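Local coordinates for phosphoribosylaminoimidazole carboxylase (Treponema denticola, PDB 5C5D), which catalyses the reversible carboxylation of 5-aminoimidazole ribonucleotide with carbon dioxide to give 4-carboxy-5-aminoimidazole ribonucleotide, a step of de novo purine biosynthesis, at residues L103-P106 with S110-L113; S23-F28 with L122-I127; S48-Y53 with G78-A83. The protein carries 1 engineered substitution. All blocks are in the same frame, centred on the assembly; numbering follows the deposited sequence.

Contact 1. Residues L103-P106 with S110-L113; sequences LRMP and SPAL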
ATOM      1  N   LEU D 103      -0.269 -12.635  -9.920  1.00 17.24           N
ATOM      2  CA  LEU D 103       1.197 -12.792  -9.658  1.00 18.34           C
ATOM      3  C   LEU D 103       1.573 -14.054  -8.851  1.00 20.55           C
ATOM      4  O   LEU D 103       2.522 -14.767  -9.205  1.00 19.46           O
ATOM      5  CB  LEU D 103       1.773 -11.567  -8.904  1.00 20.64           C
ATOM      6  CG  LEU D 103       2.029 -10.239  -9.657  1.00 24.77           C
ATOM      7  CD1 LEU D 103       2.233  -9.100  -8.677  1.00 23.25           C
ATOM      8  CD2 LEU D 103       3.250 -10.377 -10.552  1.00 30.70           C
ATOM      9  N   ARG D 104       0.857 -14.309  -7.764  1.00 18.90           N
ATOM     10  CA  ARG D 104       1.312 -15.226  -6.721  1.00 16.45           C
ATOM     11  C   ARG D 104       0.881 -16.673  -6.923  1.00 17.18           C
ATOM     12  O   ARG D 104       0.015 -17.214  -6.234  1.00 17.23           O
ATOM     13  CB  ARG D 104       0.820 -14.715  -5.375  1.00 18.00           C
ATOM     14  CG  ARG D 104       1.541 -13.422  -4.986  1.00 17.46           C
ATOM     15  CD  ARG D 104       2.846 -13.766  -4.303  1.00 17.19           C
ATOM     16  NE  ARG D 104       2.599 -14.302  -2.955  1.00 20.50           N
ATOM     17  CZ  ARG D 104       3.461 -14.980  -2.208  1.00 24.10           C
ATOM     18  NH1 ARG D 104       4.658 -15.320  -2.675  1.00 31.20           N
ATOM     19  NH2 ARG D 104       3.126 -15.351  -0.980  1.00 24.20           N
ATOM     20  N   MET D 105       1.506 -17.278  -7.908  1.00 17.90           N
ATOM     21  CA  MET D 105       1.232 -18.665  -8.265  1.00 18.02           C
ATOM     22  C   MET D 105       2.055 -19.618  -7.397  1.00 21.53           C
ATOM     23  O   MET D 105       3.158 -19.263  -6.939  1.00 27.96           O
ATOM     24  CB  MET D 105       1.545 -18.873  -9.748  1.00 17.85           C
ATOM     25  CG  MET D 105       0.648 -18.106 -10.694  1.00 17.76           C
ATOM     26  SD  MET D 105      -1.071 -18.604 -10.635  1.00 22.54           S
ATOM     27  CE  MET D 105      -1.847 -17.354  -9.563  1.00 22.88           C
ATOM     28  N   PRO D 106       1.543 -20.827  -7.186  1.00 24.63           N
ATOM     29  CA  PRO D 106       2.353 -21.875  -6.553  1.00 25.61           C
ATOM     30  C   PRO D 106       3.460 -22.312  -7.519  1.00 26.94           C
ATOM     31  O   PRO D 106       3.415 -21.964  -8.703  1.00 19.26           O
ATOM     32  CB  PRO D 106       1.348 -22.989  -6.294  1.00 28.53           C
ATOM     33  CG  PRO D 106       0.341 -22.846  -7.346  1.00 29.01           C
ATOM     34  CD  PRO D 106       0.226 -21.331  -7.594  1.00 24.83           C
ATOM     35  N   SER D 110       2.626 -21.680 -14.181  1.00 17.15           N
ATOM     36  CA  SER D 110       3.551 -20.680 -14.755  1.00 17.99           C
ATOM     37  C   SER D 110       2.965 -19.790 -15.848  1.00 17.79           C
ATOM     38  O   SER D 110       3.593 -19.602 -16.875  1.00 18.50           O
ATOM     39  CB  SER D 110       4.782 -21.410 -15.312  1.00 17.96           C
ATOM     40  OG  SER D 110       4.409 -22.269 -16.375  1.00 19.64           O
ATOM     41  N   PRO D 111       1.761 -19.217 -15.632  1.00 15.79           N
ATOM     42  CA  PRO D 111       1.281 -18.294 -16.662  1.00 16.24           C
ATOM     43  C   PRO D 111       2.161 -17.059 -16.752  1.00 19.50           C
ATOM     44  O   PRO D 111       2.629 -16.574 -15.723  1.00 20.29           O
ATOM     45  CB  PRO D 111      -0.123 -17.947 -16.182  1.00 17.69           C
ATOM     46  CG  PRO D 111      -0.077 -18.178 -14.717  1.00 19.46           C
ATOM     47  CD  PRO D 111       0.814 -19.308 -14.507  1.00 16.78           C
ATOM     48  N   ALA D 112       2.415 -16.587 -17.959  1.00 16.48           N
ATOM     49  CA  ALA D 112       3.094 -15.314 -18.207  1.00 15.37           C
ATOM     50  C   ALA D 112       2.162 -14.154 -17.900  1.00 17.19           C
ATOM     51  O   ALA D 112       1.129 -14.037 -18.537  1.00 21.11           O
ATOM     52  CB  ALA D 112       3.510 -15.251 -19.649  1.00 17.05           C
ATOM     53  N   LEU D 113       2.511 -13.277 -16.961  1.00 12.75           N
ATOM     54  CA  LEU D 113       1.652 -12.131 -16.686  1.00 14.34           C
ATOM     55  C   LEU D 113       2.075 -10.919 -17.520  1.00 16.16           C
ATOM     56  O   LEU D 113       3.267 -10.570 -17.563  1.00 16.56           O
ATOM     57  CB  LEU D 113       1.724 -11.772 -15.218  1.00 14.12           C
ATOM     58  CG  LEU D 113       0.866 -10.589 -14.763  1.00 15.99           C
ATOM     59  CD1 LEU D 113      -0.629 -10.755 -15.083  1.00 16.20           C
ATOM     60  CD2 LEU D 113       1.108 -10.428 -13.271  1.00 21.90           C
TER

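Contact 2. Residues S23-F28 with L122-I127; sequences SELKTF and LLAARI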
ATOM      1  N   SER D  23      -7.828  -7.856 -31.642  1.00 23.83           N
ATOM      2  CA  SER D  23      -7.538  -6.853 -32.659  1.00 28.44           C
ATOM      3  C   SER D  23      -6.047  -6.809 -32.948  1.00 25.59           C
ATOM      4  O   SER D  23      -5.621  -6.733 -34.102  1.00 29.42           O
ATOM      5  CB  SER D  23      -8.022  -5.465 -32.216  1.00 33.76           C
ATOM      6  OG  SER D  23      -9.431  -5.406 -32.247  1.00 41.09           O
ATOM      7  N   GLU D  24      -5.252  -6.862 -31.900  1.00 22.24           N
ATOM      8  CA  GLU D  24      -3.812  -6.772 -32.093  1.00 25.08           C
ATOM      9  C   GLU D  24      -3.283  -8.075 -32.713  1.00 25.33           C
ATOM     10  O   GLU D  24      -2.414  -8.036 -33.584  1.00 26.07           O
ATOM     11  CB  GLU D  24      -3.107  -6.452 -30.764  1.00 25.27           C
ATOM     12  CG  GLU D  24      -1.774  -5.774 -30.948  1.00 28.57           C
ATOM     13  CD  GLU D  24      -1.914  -4.341 -31.438  1.00 33.99           C
ATOM     14  OE1 GLU D  24      -3.056  -3.881 -31.630  1.00 34.32           O
ATOM     15  OE2 GLU D  24      -0.881  -3.659 -31.605  1.00 35.87           O
ATOM     16  N   LEU D  25      -3.820  -9.223 -32.305  1.00 23.44           N
ATOM     17  CA  LEU D  25      -3.391 -10.495 -32.914  1.00 23.17           C
ATOM     18  C   LEU D  25      -3.689 -10.513 -34.417  1.00 26.40           C
ATOM     19  O   LEU D  25      -2.941 -11.078 -35.213  1.00 27.22           O
ATOM     20  CB  LEU D  25      -4.061 -11.687 -32.240  1.00 25.36           C
ATOM     21  CG  LEU D  25      -3.632 -12.004 -30.815  1.00 22.46           C
ATOM     22  CD1 LEU D  25      -4.597 -13.026 -30.210  1.00 21.13           C
ATOM     23  CD2 LEU D  25      -2.214 -12.506 -30.778  1.00 20.44           C
ATOM     24  N   LYS D  26      -4.769  -9.861 -34.823  1.00 26.00           N
ATOM     25  CA  LYS D  26      -5.125  -9.840 -36.229  1.00 28.89           C
ATOM     26  C   LYS D  26      -4.076  -9.102 -37.045  1.00 29.07           C
ATOM     27  O   LYS D  26      -3.806  -9.484 -38.176  1.00 31.83           O
ATOM     28  CB  LYS D  26      -6.500  -9.200 -36.417  1.00 30.99           C
ATOM     29  CG  LYS D  26      -7.068  -9.402 -37.796  1.00 38.76           C
ATOM     30  CD  LYS D  26      -8.547  -9.111 -37.822  1.00 45.67           C
ATOM     31  CE  LYS D  26      -9.163  -9.562 -39.129  1.00 55.19           C
ATOM     32  NZ  LYS D  26     -10.636  -9.358 -39.134  1.00 60.91           N
ATOM     33  N   THR D  27      -3.478  -8.063 -36.465  1.00 29.23           N
ATOM     34  CA  THR D  27      -2.441  -7.301 -37.148  1.00 31.24           C
ATOM     35  C   THR D  27      -1.191  -8.167 -37.389  1.00 30.94           C
ATOM     36  O   THR D  27      -0.493  -7.965 -38.377  1.00 33.56           O
ATOM     37  CB  THR D  27      -2.024  -6.039 -36.367  1.00 32.16           C
ATOM     38  OG1 THR D  27      -1.344  -6.398 -35.172  1.00 37.50           O
ATOM     39  CG2 THR D  27      -3.230  -5.205 -36.002  1.00 28.49           C
ATOM     40  N   PHE D  28      -0.922  -9.126 -36.502  1.00 30.63           N
ATOM     41  CA  PHE D  28       0.210 -10.056 -36.669  1.00 26.55           C
ATOM     42  C   PHE D  28      -0.109 -11.261 -37.556  1.00 31.86           C
ATOM     43  O   PHE D  28       0.779 -12.081 -37.844  1.00 34.51           O
ATOM     44  CB  PHE D  28       0.693 -10.582 -35.311  1.00 25.32           C
ATOM     45  CG  PHE D  28       1.240  -9.521 -34.397  1.00 28.89           C
ATOM     46  CD1 PHE D  28       2.384  -8.832 -34.733  1.00 33.29           C
ATOM     47  CD2 PHE D  28       0.624  -9.232 -33.182  1.00 27.70           C
ATOM     48  CE1 PHE D  28       2.889  -7.860 -33.892  1.00 33.13           C
ATOM     49  CE2 PHE D  28       1.132  -8.264 -32.328  1.00 29.60           C
ATOM     50  CZ  PHE D  28       2.261  -7.570 -32.691  1.00 30.60           C
ATOM     51  N   LEU D 122       1.476  -9.107 -28.431  1.00 18.05           N
ATOM     52  CA  LEU D 122       2.861  -9.071 -28.887  1.00 19.96           C
ATOM     53  C   LEU D 122       3.674 -10.199 -28.290  1.00 17.45           C
ATOM     54  O   LEU D 122       4.466 -10.839 -29.006  1.00 17.79           O
ATOM     55  CB  LEU D 122       3.497  -7.713 -28.534  1.00 17.74           C
ATOM     56  CG  LEU D 122       4.949  -7.487 -28.958  1.00 17.95           C
ATOM     57  CD1 LEU D 122       5.133  -7.567 -30.458  1.00 19.00           C
ATOM     58  CD2 LEU D 122       5.444  -6.147 -28.413  1.00 18.30           C
ATOM     59  N   LEU D 123       3.467 -10.476 -27.005  1.00 15.31           N
ATOM     60  CA  LEU D 123       4.182 -11.584 -26.385  1.00 16.62           C
ATOM     61  C   LEU D 123       3.795 -12.874 -27.069  1.00 17.68           C
ATOM     62  O   LEU D 123       4.651 -13.711 -27.343  1.00 17.12           O
ATOM     63  CB  LEU D 123       3.887 -11.690 -24.886  1.00 17.02           C
ATOM     64  CG  LEU D 123       4.392 -12.971 -24.184  1.00 14.94           C
ATOM     65  CD1 LEU D 123       5.890 -13.081 -24.226  1.00 15.92           C
ATOM     66  CD2 LEU D 123       3.913 -13.003 -22.747  1.00 17.31           C
ATOM     67  N   ALA D 124       2.504 -13.069 -27.309  1.00 18.70           N
ATOM     68  CA  ALA D 124       2.082 -14.303 -27.990  1.00 17.93           C
ATOM     69  C   ALA D 124       2.799 -14.415 -29.345  1.00 18.12           C
ATOM     70  O   ALA D 124       3.323 -15.482 -29.719  1.00 16.39           O
ATOM     71  CB  ALA D 124       0.595 -14.339 -28.178  1.00 20.02           C
ATOM     72  N   ALA D 125       2.797 -13.331 -30.108  1.00 17.71           N
ATOM     73  CA  ALA D 125       3.435 -13.360 -31.415  1.00 17.12           C
ATOM     74  C   ALA D 125       4.911 -13.692 -31.273  1.00 18.01           C
ATOM     75  O   ALA D 125       5.464 -14.470 -32.064  1.00 20.54           O
ATOM     76  CB  ALA D 125       3.228 -12.003 -32.138  1.00 21.47           C
ATOM     77  N   ARG D 126       5.559 -13.121 -30.268  1.00 19.11           N
ATOM     78  CA  ARG D 126       6.998 -13.346 -30.111  1.00 17.99           C
ATOM     79  C   ARG D 126       7.315 -14.749 -29.618  1.00 19.79           C
ATOM     80  O   ARG D 126       8.400 -15.269 -29.900  1.00 21.94           O
ATOM     81  CB  ARG D 126       7.594 -12.259 -29.204  1.00 18.99           C
ATOM     82  CG  ARG D 126       7.512 -10.919 -29.913  1.00 19.11           C
ATOM     83  CD  ARG D 126       7.889  -9.753 -29.023  1.00 20.17           C
ATOM     84  NE  ARG D 126       9.318  -9.698 -28.793  1.00 21.20           N
ATOM     85  CZ  ARG D 126       9.892  -8.833 -27.975  1.00 20.49           C
ATOM     86  NH1 ARG D 126       9.142  -7.972 -27.301  1.00 21.82           N
ATOM     87  NH2 ARG D 126      11.207  -8.846 -27.809  1.00 21.63           N
ATOM     88  N   ILE D 127       6.372 -15.385 -28.927  1.00 15.85           N
ATOM     89  CA  ILE D 127       6.524 -16.800 -28.564  1.00 17.14           C
ATOM     90  C   ILE D 127       6.503 -17.671 -29.818  1.00 19.64           C
ATOM     91  O   ILE D 127       7.409 -18.502 -30.006  1.00 20.58           O
ATOM     92  CB  ILE D 127       5.439 -17.242 -27.560  1.00 18.82           C
ATOM     93  CG1 ILE D 127       5.835 -16.743 -26.169  1.00 19.94           C
ATOM     94  CG2 ILE D 127       5.294 -18.760 -27.556  1.00 18.26           C
ATOM     95  CD1 ILE D 127       4.731 -16.695 -25.199  1.00 18.85           C
TER

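Contact 3. Residues S48-Y53 with G78-A83; sequences SMLKEY and GFVKGA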
ATOM      1  N   SER D  48     -14.159 -28.975 -20.664  1.00 26.34           N
ATOM      2  CA  SER D  48     -14.614 -29.529 -21.926  0.62 28.78           C
ATOM      3  C   SER D  48     -14.049 -28.736 -23.101  1.00 27.90           C
ATOM      4  O   SER D  48     -13.579 -29.315 -24.088  1.00 28.40           O
ATOM      5  CB  SER D  48     -16.141 -29.561 -21.964  0.62 31.59           C
ATOM      6  OG  SER D  48     -16.596 -30.620 -21.155  0.62 34.19           O
ATOM      7  N   MET D  49     -14.076 -27.417 -22.976  1.00 25.41           N
ATOM      8  CA  MET D  49     -13.544 -26.518 -23.989  1.00 24.86           C
ATOM      9  C   MET D  49     -12.049 -26.699 -24.164  1.00 22.17           C
ATOM     10  O   MET D  49     -11.556 -26.785 -25.294  1.00 23.65           O
ATOM     11  CB  MET D  49     -13.830 -25.077 -23.593  1.00 28.26           C
ATOM     12  CG  MET D  49     -13.405 -24.069 -24.586  1.00 27.69           C
ATOM     13  SD  MET D  49     -13.463 -22.482 -23.747  1.00 31.86           S
ATOM     14  CE  MET D  49     -15.213 -22.428 -23.383  1.00 20.99           C
ATOM     15  N   LEU D  50     -11.339 -26.757 -23.048  1.00 23.03           N
ATOM     16  CA  LEU D  50      -9.888 -26.912 -23.115  1.00 20.95           C
ATOM     17  C   LEU D  50      -9.527 -28.255 -23.764  1.00 22.30           C
ATOM     18  O   LEU D  50      -8.552 -28.322 -24.526  1.00 24.21           O
ATOM     19  CB  LEU D  50      -9.247 -26.813 -21.741  1.00 19.93           C
ATOM     20  CG  LEU D  50      -9.368 -25.472 -21.027  1.00 20.59           C
ATOM     21  CD1 LEU D  50      -8.652 -25.518 -19.689  1.00 22.27           C
ATOM     22  CD2 LEU D  50      -8.800 -24.337 -21.877  1.00 22.41           C
ATOM     23  N   LYS D  51     -10.289 -29.316 -23.494  1.00 23.00           N
ATOM     24  CA  LYS D  51      -9.960 -30.614 -24.104  1.00 23.87           C
ATOM     25  C   LYS D  51     -10.071 -30.538 -25.624  1.00 28.26           C
ATOM     26  O   LYS D  51      -9.283 -31.150 -26.352  1.00 27.24           O
ATOM     27  CB  LYS D  51     -10.849 -31.734 -23.562  1.00 27.83           C
ATOM     28  CG  LYS D  51     -10.476 -32.141 -22.151  1.00 33.27           C
ATOM     29  CD  LYS D  51     -11.308 -33.326 -21.664  1.00 38.10           C
ATOM     30  CE  LYS D  51     -10.977 -33.691 -20.226  1.00 41.76           C
ATOM     31  NZ  LYS D  51     -11.934 -34.728 -19.714  1.00 47.49           N
ATOM     32  N   GLU D  52     -11.060 -29.800 -26.111  1.00 25.84           N
ATOM     33  CA  GLU D  52     -11.234 -29.655 -27.553  1.00 26.85           C
ATOM     34  C   GLU D  52     -10.038 -28.921 -28.189  1.00 23.88           C
ATOM     35  O   GLU D  52      -9.498 -29.389 -29.199  1.00 26.95           O
ATOM     36  CB  GLU D  52     -12.533 -28.911 -27.869  1.00 28.17           C
ATOM     37  CG  GLU D  52     -13.783 -29.740 -27.589  1.00 34.85           C
ATOM     38  CD  GLU D  52     -15.052 -28.911 -27.520  1.00 45.80           C
ATOM     39  OE1 GLU D  52     -14.986 -27.677 -27.692  1.00 49.25           O
ATOM     40  OE2 GLU D  52     -16.124 -29.503 -27.287  1.00 49.29           O
ATOM     41  N   TYR D  53      -9.610 -27.803 -27.601  1.00 23.53           N
ATOM     42  CA  TYR D  53      -8.481 -27.036 -28.157  1.00 22.43           C
ATOM     43  C   TYR D  53      -7.166 -27.811 -28.012  1.00 24.23           C
ATOM     44  O   TYR D  53      -6.322 -27.799 -28.913  1.00 22.73           O
ATOM     45  CB  TYR D  53      -8.341 -25.650 -27.498  1.00 22.99           C
ATOM     46  CG  TYR D  53      -9.454 -24.714 -27.934  1.00 22.59           C
ATOM     47  CD1 TYR D  53      -9.554 -24.300 -29.256  1.00 25.75           C
ATOM     48  CD2 TYR D  53     -10.383 -24.258 -27.028  1.00 21.15           C
ATOM     49  CE1 TYR D  53     -10.566 -23.443 -29.666  1.00 28.84           C
ATOM     50  CE2 TYR D  53     -11.399 -23.377 -27.417  1.00 21.14           C
ATOM     51  CZ  TYR D  53     -11.485 -22.992 -28.734  1.00 25.98           C
ATOM     52  OH  TYR D  53     -12.491 -22.150 -29.129  1.00 26.39           O
ATOM     53  N   GLY D  78      -2.788 -24.973 -15.260  1.00 19.51           N
ATOM     54  CA  GLY D  78      -2.592 -26.293 -14.692  1.00 17.62           C
ATOM     55  C   GLY D  78      -3.129 -27.431 -15.542  1.00 20.29           C
ATOM     56  O   GLY D  78      -2.744 -28.580 -15.357  1.00 22.58           O
ATOM     57  N   PHE D  79      -4.019 -27.107 -16.464  1.00 20.94           N
ATOM     58  CA  PHE D  79      -4.661 -28.112 -17.306  1.00 19.19           C
ATOM     59  C   PHE D  79      -3.930 -28.340 -18.637  1.00 22.16           C
ATOM     60  O   PHE D  79      -3.714 -29.494 -19.050  1.00 23.48           O
ATOM     61  CB  PHE D  79      -6.108 -27.703 -17.584  1.00 22.35           C
ATOM     62  CG  PHE D  79      -6.893 -28.787 -18.270  1.00 26.58           C
ATOM     63  CD1 PHE D  79      -7.568 -29.739 -17.524  1.00 29.95           C
ATOM     64  CD2 PHE D  79      -6.889 -28.895 -19.647  1.00 25.67           C
ATOM     65  CE1 PHE D  79      -8.245 -30.768 -18.144  1.00 30.68           C
ATOM     66  CE2 PHE D  79      -7.570 -29.928 -20.277  1.00 27.27           C
ATOM     67  CZ  PHE D  79      -8.246 -30.859 -19.514  1.00 29.09           C
ATOM     68  N   VAL D  80      -3.567 -27.262 -19.332  1.00 19.00           N
ATOM     69  CA  VAL D  80      -3.058 -27.394 -20.700  1.00 19.00           C
ATOM     70  C   VAL D  80      -1.569 -27.706 -20.697  1.00 19.24           C
ATOM     71  O   VAL D  80      -0.876 -27.485 -19.698  1.00 22.14           O
ATOM     72  CB  VAL D  80      -3.320 -26.121 -21.542  1.00 17.54           C
ATOM     73  CG1 VAL D  80      -4.793 -25.762 -21.567  1.00 19.70           C
ATOM     74  CG2 VAL D  80      -2.562 -24.906 -20.991  1.00 19.47           C
ATOM     75  N   LYS D  81      -1.098 -28.242 -21.819  1.00 18.67           N
ATOM     76  CA  LYS D  81       0.288 -28.686 -21.957  1.00 20.59           C
ATOM     77  C   LYS D  81       1.250 -27.514 -22.083  1.00 21.05           C
ATOM     78  O   LYS D  81       2.278 -27.450 -21.391  1.00 21.72           O
ATOM     79  CB  LYS D  81       0.437 -29.595 -23.181  1.00 23.15           C
ATOM     80  CG  LYS D  81      -0.363 -30.884 -23.108  1.00 29.66           C
ATOM     81  CD  LYS D  81      -0.041 -31.829 -24.284  1.00 33.90           C
ATOM     82  CE  LYS D  81      -0.274 -31.193 -25.655  1.00 35.18           C
ATOM     83  NZ  LYS D  81      -1.679 -30.721 -25.855  1.00 35.95           N
ATOM     84  N   GLY D  82       0.934 -26.619 -23.012  1.00 18.67           N
ATOM     85  CA  GLY D  82       1.828 -25.545 -23.404  1.00 19.73           C
ATOM     86  C   GLY D  82       1.663 -24.294 -22.578  1.00 19.14           C
ATOM     87  O   GLY D  82       0.948 -24.269 -21.584  1.00 17.76           O
ATOM     88  N   ALA D  83       2.335 -23.239 -23.003  1.00 17.39           N
ATOM     89  CA  ALA D  83       2.345 -21.996 -22.238  1.00 15.89           C
ATOM     90  C   ALA D  83       1.011 -21.272 -22.279  1.00 18.17           C
ATOM     91  O   ALA D  83       0.202 -21.441 -23.211  1.00 19.55           O
ATOM     92  CB  ALA D  83       3.428 -21.097 -22.777  1.00 17.44           C
TER

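Contact 1. Residues L103-P106 with S110-L113
The puckered pyrrolidine of P111 is the ring that touches across this contact, and M105 meets it on its CG-CD side, with M105 CG lying 4.0 Å from P111 CD. Bends at chi2 (-64°) and chi3 fold the thioether of M105 back, while CG is the atom that meets the proline. The second touch is between leucines: L103 CD2 sits only 3.5 Å from L113 CD2, tight for two methyl groups, and the two side chains cross at about a right angle. L113 can point its branches across because its CG is anti to the backbone N (chi1 -180°). Between L103 and M105 the chain makes an inverse gamma turn centred on R104, closed by M105 N and L103 O at 3.0 Å. Beyond the chain, L103 and L113 also pack on L113 and L103 of a second subunit, while M105 lies on S69 of a third subunit, a substrate-binding position. All four touching residues are buried and apolar, so the joint between the end of helix 99-103 and strand 112-113, outermost within this chain but bonded by its backbone to the second subunit, rests on dispersion and the exclusion of water, continued across the subunit interface.

Contact 2. Residues S23-F28 with L122-I127
Helix 15-27 and helix 117-129 come together near F28 and A125, whose CA atoms are 7.0 Å apart, the nearest backbone approach of the two segments. Here the methyl group of the alanine lies over one face of the phenyl ring: A125 CB is 4.0 Å from the centroid of the F28 ring and 16° off its normal, a CH-pi contact. So small a residue suits the place, since it lets the ring lie close to the helix. The phenylalanine is directed there by its first torsion, with CG beside the backbone N and anti to the carbonyl carbon (chi1 -63°). Toward its far end the ring meets L122, where CD1 approaches F28 CZ obliquely at 3.6 Å, and the leucine backbone comes close as well, with L122 CA 3.9 Å from F28 CE2. One turn earlier, L25 turns a branch inward and its CD2 reaches A124 CB at 4.2 Å, another alanine that keeps the helices near each other.

On the face of the F28 ring opposite A125 lies the hydroxyl oxygen of T27, offset toward the rim; that OG1 makes a short bond to E24 O of its own helix. Helix 133-157 closes over the pair: the ring of Y142 meets F28 with planes at about 50°, and its hydroxyl bonds E24 OE2. A124 also packs on L61 of strand 60-65, which places the contact against the central sheet. The chemistry between the two helices is thus wholly apolar, with one aromatic ring resting on alanine and leucine, while the polar groups are paired away from the seam: T27 OG1 within its own helix, E24 OE2 on helix 133-157, and R126 with D77 and K81 of a second subunit.

Contact 3. Residues S48-Y53 with G78-A83
Side chains L50, K51 and F79 join two neighbouring helices on one face of the parallel sheet in a flavodoxin-like, three-layer alpha/beta/alpha fold with strand order 2-1-3-4-5: helix 43-54 supplies L50 and K51, and F79 and V80 follow at the end of helix 72-79. F79 holds its CG anti to the backbone N (chi1 -171°), which throws the ring across to the other helix. There the side chains of F79 and L50 lie alongside, pointing opposite ways, and L50 CB is 3.8 Å from F79 CD2, approaching obliquely. The second torsion of L50 (chi2 -179°) sets the directions of its methyls: CD1, anti to CA, continues the chain toward F79 and reaches F79 CD2 at 3.8 Å, whereas CD2 branches toward V80 CG1, 4.3 Å away. Branched aliphatic residues suit this buried level, where L50 and V80 both pack on Y62 of strand 60-65.

Nearer solvent the partner becomes a lysine. The K51 side chain runs at about a right angle to that of F79, along the edge of its ring, lending hydrocarbon to the phenyl while the chain carries its charge outward. The nearby K81 is paired with E54 in a salt bridge, and K81 O accepts a bond from R126 of a second subunit. At the ring's outer edge, K51 CG lies 3.7 Å from F79 CZ, with K51 CE in the ring plane.

Overall arrangement
Contacts 2 and 3 hold helices against opposite faces of the central parallel sheet, both lying against strand 60-65, whereas contact 1 sits between a helix end and strand 112-113, the strand outermost within this chain, which bonds by its backbone to a second subunit. Contacts 1 and 2 are buried; contact 3 runs from a buried leucine and valine to an exposed lysine. Aliphatic pairs alone make contact 1, while contacts 2 and 3 each centre on a phenylalanine, the first with an alanine over its face, the second with a lysine stem at its edge. Contacts 1 and 2 touch directly, A112 CB lying 3.8 Å from L123 CD2, and all three reach the second subunit.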